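PDB 2YNK: WZI from Escherichia coli, which probably binds capsular polysaccharide at the cell surface as an outer membrane beta-barrel lectin, supporting the assembly of group 1 capsules. Local coordinates for residues A[200-205]-A[211-216]. Residues are numbered along the deposited sequence; the frame is centred on the assembly and turned at random.
Sequences SQMNQY and AKIIGG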
ATOM      1  N   SER A 200       8.364 -10.117  10.893  1.00 49.28           N
ATOM      2  CA  SER A 200       6.953 -10.285  11.265  1.00 49.85           C
ATOM      3  C   SER A 200       6.577 -11.766  11.441  1.00 49.92           C
ATOM      4  O   SER A 200       7.276 -12.661  10.972  1.00 47.87           O
ATOM      5  CB  SER A 200       6.055  -9.674  10.185  1.00 51.69           C
ATOM      6  OG  SER A 200       6.255  -8.273  10.045  1.00 54.92           O
ATOM      7  N   GLN A 201       5.461 -12.004  12.122  1.00 51.20           N
ATOM      8  CA  GLN A 201       4.947 -13.353  12.360  1.00 49.83           C
ATOM      9  C   GLN A 201       3.584 -13.515  11.707  1.00 49.28           C
ATOM     10  O   GLN A 201       2.651 -12.756  11.984  1.00 49.96           O
ATOM     11  CB  GLN A 201       4.823 -13.616  13.855  1.00 50.78           C
ATOM     12  CG  GLN A 201       4.525 -15.073  14.179  1.00 53.18           C
ATOM     13  CD  GLN A 201       4.545 -15.359  15.665  1.00 53.58           C
ATOM     14  OE1 GLN A 201       5.505 -15.921  16.178  1.00 54.12           O
ATOM     15  NE2 GLN A 201       3.490 -14.959  16.367  1.00 54.58           N
HETATM   16  N   MSE A 202       3.462 -14.509  10.837  1.00 50.01           N
HETATM   17  CA  MSE A 202       2.194 -14.769  10.153  1.00 49.45           C
HETATM   18  C   MSE A 202       1.199 -15.298  11.153  1.00 47.55           C
HETATM   19  O   MSE A 202       1.576 -15.945  12.130  1.00 45.45           O
HETATM   20  CB  MSE A 202       2.413 -15.770   9.029  1.00 51.94           C
HETATM   21  CG  MSE A 202       3.285 -15.179   7.931  1.00 53.85           C
HETATM   22 SE   MSE A 202       3.258 -16.425   6.419  1.00 62.76          SE
HETATM   23  CE  MSE A 202       1.591 -15.717   5.636  1.00 59.92           C
ATOM     24  N   ASN A 203      -0.079 -15.015  10.910  1.00 46.60           N
ATOM     25  CA  ASN A 203      -1.164 -15.336  11.840  1.00 45.85           C
ATOM     26  C   ASN A 203      -2.063 -16.422  11.271  1.00 45.26           C
ATOM     27  O   ASN A 203      -2.388 -16.400  10.072  1.00 45.25           O
ATOM     28  CB  ASN A 203      -1.986 -14.079  12.119  1.00 45.33           C
ATOM     29  CG  ASN A 203      -3.000 -14.267  13.228  1.00 45.39           C
ATOM     30  OD1 ASN A 203      -2.813 -15.073  14.133  1.00 47.69           O
ATOM     31  ND2 ASN A 203      -4.077 -13.499  13.168  1.00 45.16           N
ATOM     32  N   GLN A 204      -2.451 -17.369  12.133  1.00 45.69           N
ATOM     33  CA  GLN A 204      -3.276 -18.533  11.753  1.00 45.06           C
ATOM     34  C   GLN A 204      -2.752 -19.202  10.483  1.00 44.37           C
ATOM     35  O   GLN A 204      -3.525 -19.659   9.647  1.00 45.70           O
ATOM     36  CB  GLN A 204      -4.740 -18.127  11.550  1.00 44.77           C
ATOM     37  CG  GLN A 204      -5.496 -17.742  12.815  1.00 44.79           C
ATOM     38  CD  GLN A 204      -6.974 -17.504  12.540  1.00 45.38           C
ATOM     39  OE1 GLN A 204      -7.385 -17.292  11.386  1.00 44.14           O
ATOM     40  NE2 GLN A 204      -7.790 -17.551  13.599  1.00 46.58           N
ATOM     41  N   TYR A 205      -1.438 -19.247  10.327  1.00 42.94           N
ATOM     42  CA  TYR A 205      -0.869 -19.744   9.091  1.00 42.54           C
ATOM     43  C   TYR A 205      -0.721 -21.267   9.224  1.00 42.93           C
ATOM     44  O   TYR A 205       0.371 -21.776   9.485  1.00 42.27           O
ATOM     45  CB  TYR A 205       0.445 -19.016   8.774  1.00 40.26           C
ATOM     46  CG  TYR A 205       1.008 -19.379   7.438  1.00 39.52           C
ATOM     47  CD1 TYR A 205       0.471 -18.857   6.266  1.00 39.40           C
ATOM     48  CD2 TYR A 205       2.052 -20.271   7.338  1.00 40.68           C
ATOM     49  CE1 TYR A 205       0.985 -19.200   5.023  1.00 39.31           C
ATOM     50  CE2 TYR A 205       2.573 -20.630   6.109  1.00 41.63           C
ATOM     51  CZ  TYR A 205       2.045 -20.090   4.952  1.00 41.06           C
ATOM     52  OH  TYR A 205       2.583 -20.471   3.739  1.00 42.40           O
ATOM     53  N   ALA A 211       4.859 -18.649  11.133  1.00 40.38           N
ATOM     54  CA  ALA A 211       5.870 -18.440  10.112  1.00 41.76           C
ATOM     55  C   ALA A 211       6.253 -16.956  10.072  1.00 44.28           C
ATOM     56  O   ALA A 211       5.416 -16.053  10.268  1.00 43.55           O
ATOM     57  CB  ALA A 211       5.379 -18.900   8.746  1.00 40.29           C
ATOM     58  N   LYS A 212       7.522 -16.704   9.802  1.00 45.44           N
ATOM     59  CA  LYS A 212       8.021 -15.353   9.804  1.00 45.93           C
ATOM     60  C   LYS A 212       8.095 -14.839   8.386  1.00 47.22           C
ATOM     61  O   LYS A 212       8.411 -15.586   7.461  1.00 47.11           O
ATOM     62  CB  LYS A 212       9.395 -15.289  10.455  1.00 46.17           C
ATOM     63  CG  LYS A 212       9.540 -16.156  11.700  1.00 47.04           C
ATOM     64  CD  LYS A 212       8.458 -15.906  12.738  1.00 46.41           C
ATOM     65  CE  LYS A 212       8.708 -16.751  13.974  1.00 47.36           C
ATOM     66  NZ  LYS A 212       7.627 -16.554  14.974  1.00 47.48           N
ATOM     67  N   ILE A 213       7.774 -13.560   8.218  1.00 48.18           N
ATOM     68  CA  ILE A 213       8.113 -12.853   7.002  1.00 48.78           C
ATOM     69  C   ILE A 213       9.199 -11.857   7.395  1.00 48.33           C
ATOM     70  O   ILE A 213       8.967 -10.955   8.197  1.00 48.19           O
ATOM     71  CB  ILE A 213       6.893 -12.164   6.366  1.00 48.87           C
ATOM     72  CG1 ILE A 213       5.823 -13.200   6.003  1.00 51.48           C
ATOM     73  CG2 ILE A 213       7.296 -11.415   5.107  1.00 48.57           C
ATOM     74  CD1 ILE A 213       6.183 -14.107   4.839  1.00 50.90           C
ATOM     75  N   ILE A 214      10.398 -12.069   6.866  1.00 48.89           N
ATOM     76  CA  ILE A 214      11.522 -11.168   7.091  1.00 51.32           C
ATOM     77  C   ILE A 214      11.878 -10.554   5.752  1.00 50.78           C
ATOM     78  O   ILE A 214      11.900 -11.254   4.732  1.00 50.85           O
ATOM     79  CB  ILE A 214      12.724 -11.905   7.707  1.00 52.09           C
ATOM     80  CG1 ILE A 214      12.327 -12.445   9.088  1.00 53.37           C
ATOM     81  CG2 ILE A 214      13.924 -10.977   7.829  1.00 49.17           C
ATOM     82  CD1 ILE A 214      13.020 -13.730   9.467  1.00 54.95           C
ATOM     83  N   GLY A 215      12.121  -9.247   5.747  1.00 50.34           N
ATOM     84  CA  GLY A 215      12.252  -8.530   4.484  1.00 51.09           C
ATOM     85  C   GLY A 215      13.002  -7.218   4.521  1.00 51.33           C
ATOM     86  O   GLY A 215      13.199  -6.604   5.578  1.00 52.03           O
ATOM     87  N   GLY A 216      13.399  -6.782   3.335  1.00 50.41           N
ATOM     88  CA  GLY A 216      14.222  -5.599   3.188  1.00 50.87           C
ATOM     89  C   GLY A 216      13.884  -4.897   1.896  1.00 50.76           C
ATOM     90  O   GLY A 216      13.580  -5.540   0.884  1.00 50.68           O
TER
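Ser-200 and Ile-213 face each other as an antiparallel hydrogen-bonded pair, a worked example of how a hairpin keeps its register as its strands run out into a loop. Ser-200 N donates to Ile-213 O and Ile-213 N returns a bond to Ser-200 O, each 2.9 Å long and bent at the hydrogen (144°). A third backbone bond, from Met-202 N to Ala-211 O, is nearly straight. Between these bonds Gln-201 and Lys-212 make a non-hydrogen-bonded pair, and Lys-212 CA makes a CA-H...O contact of 3.0 Å with Ser-200 O.

Strands 193-201 and 212-221 are consecutive neighbours in the closed antiparallel barrel of this outer membrane protein, and the contact lies where they open into their connecting loop. Along its other edge, strand 212-221 pairs with strand 226-236, with a backbone hydrogen bond between Lys-212 and Trp-236.

Gln-201 and Lys-212 share one face of the sheet, where their side chains run side by side in the same direction. The bend of the lysine at chi2 (-53°) carries its end toward Gln-201 OE1; the closeness of NZ to that oxygen is doubtful and does not amount to a hydrogen bond. NZ has a weak hydrogen bond to His-210 O.

Apolar contacts gather on the face that carries Ile-213. Met-202, a selenomethionine, crosses Ile-213 at a slant, CG to CG1 3.8 Å. With CG beside the backbone N (chi1 -67°), its chain runs extended through chi2 to SE, which lies 4.0 Å from Ala-211 CB and also over the centre of the Tyr-205 ring. Ala-211 CB meets that ring at CD2, 3.9 Å away, while Tyr-205 OH is hydrogen-bonded to Gly-351 O.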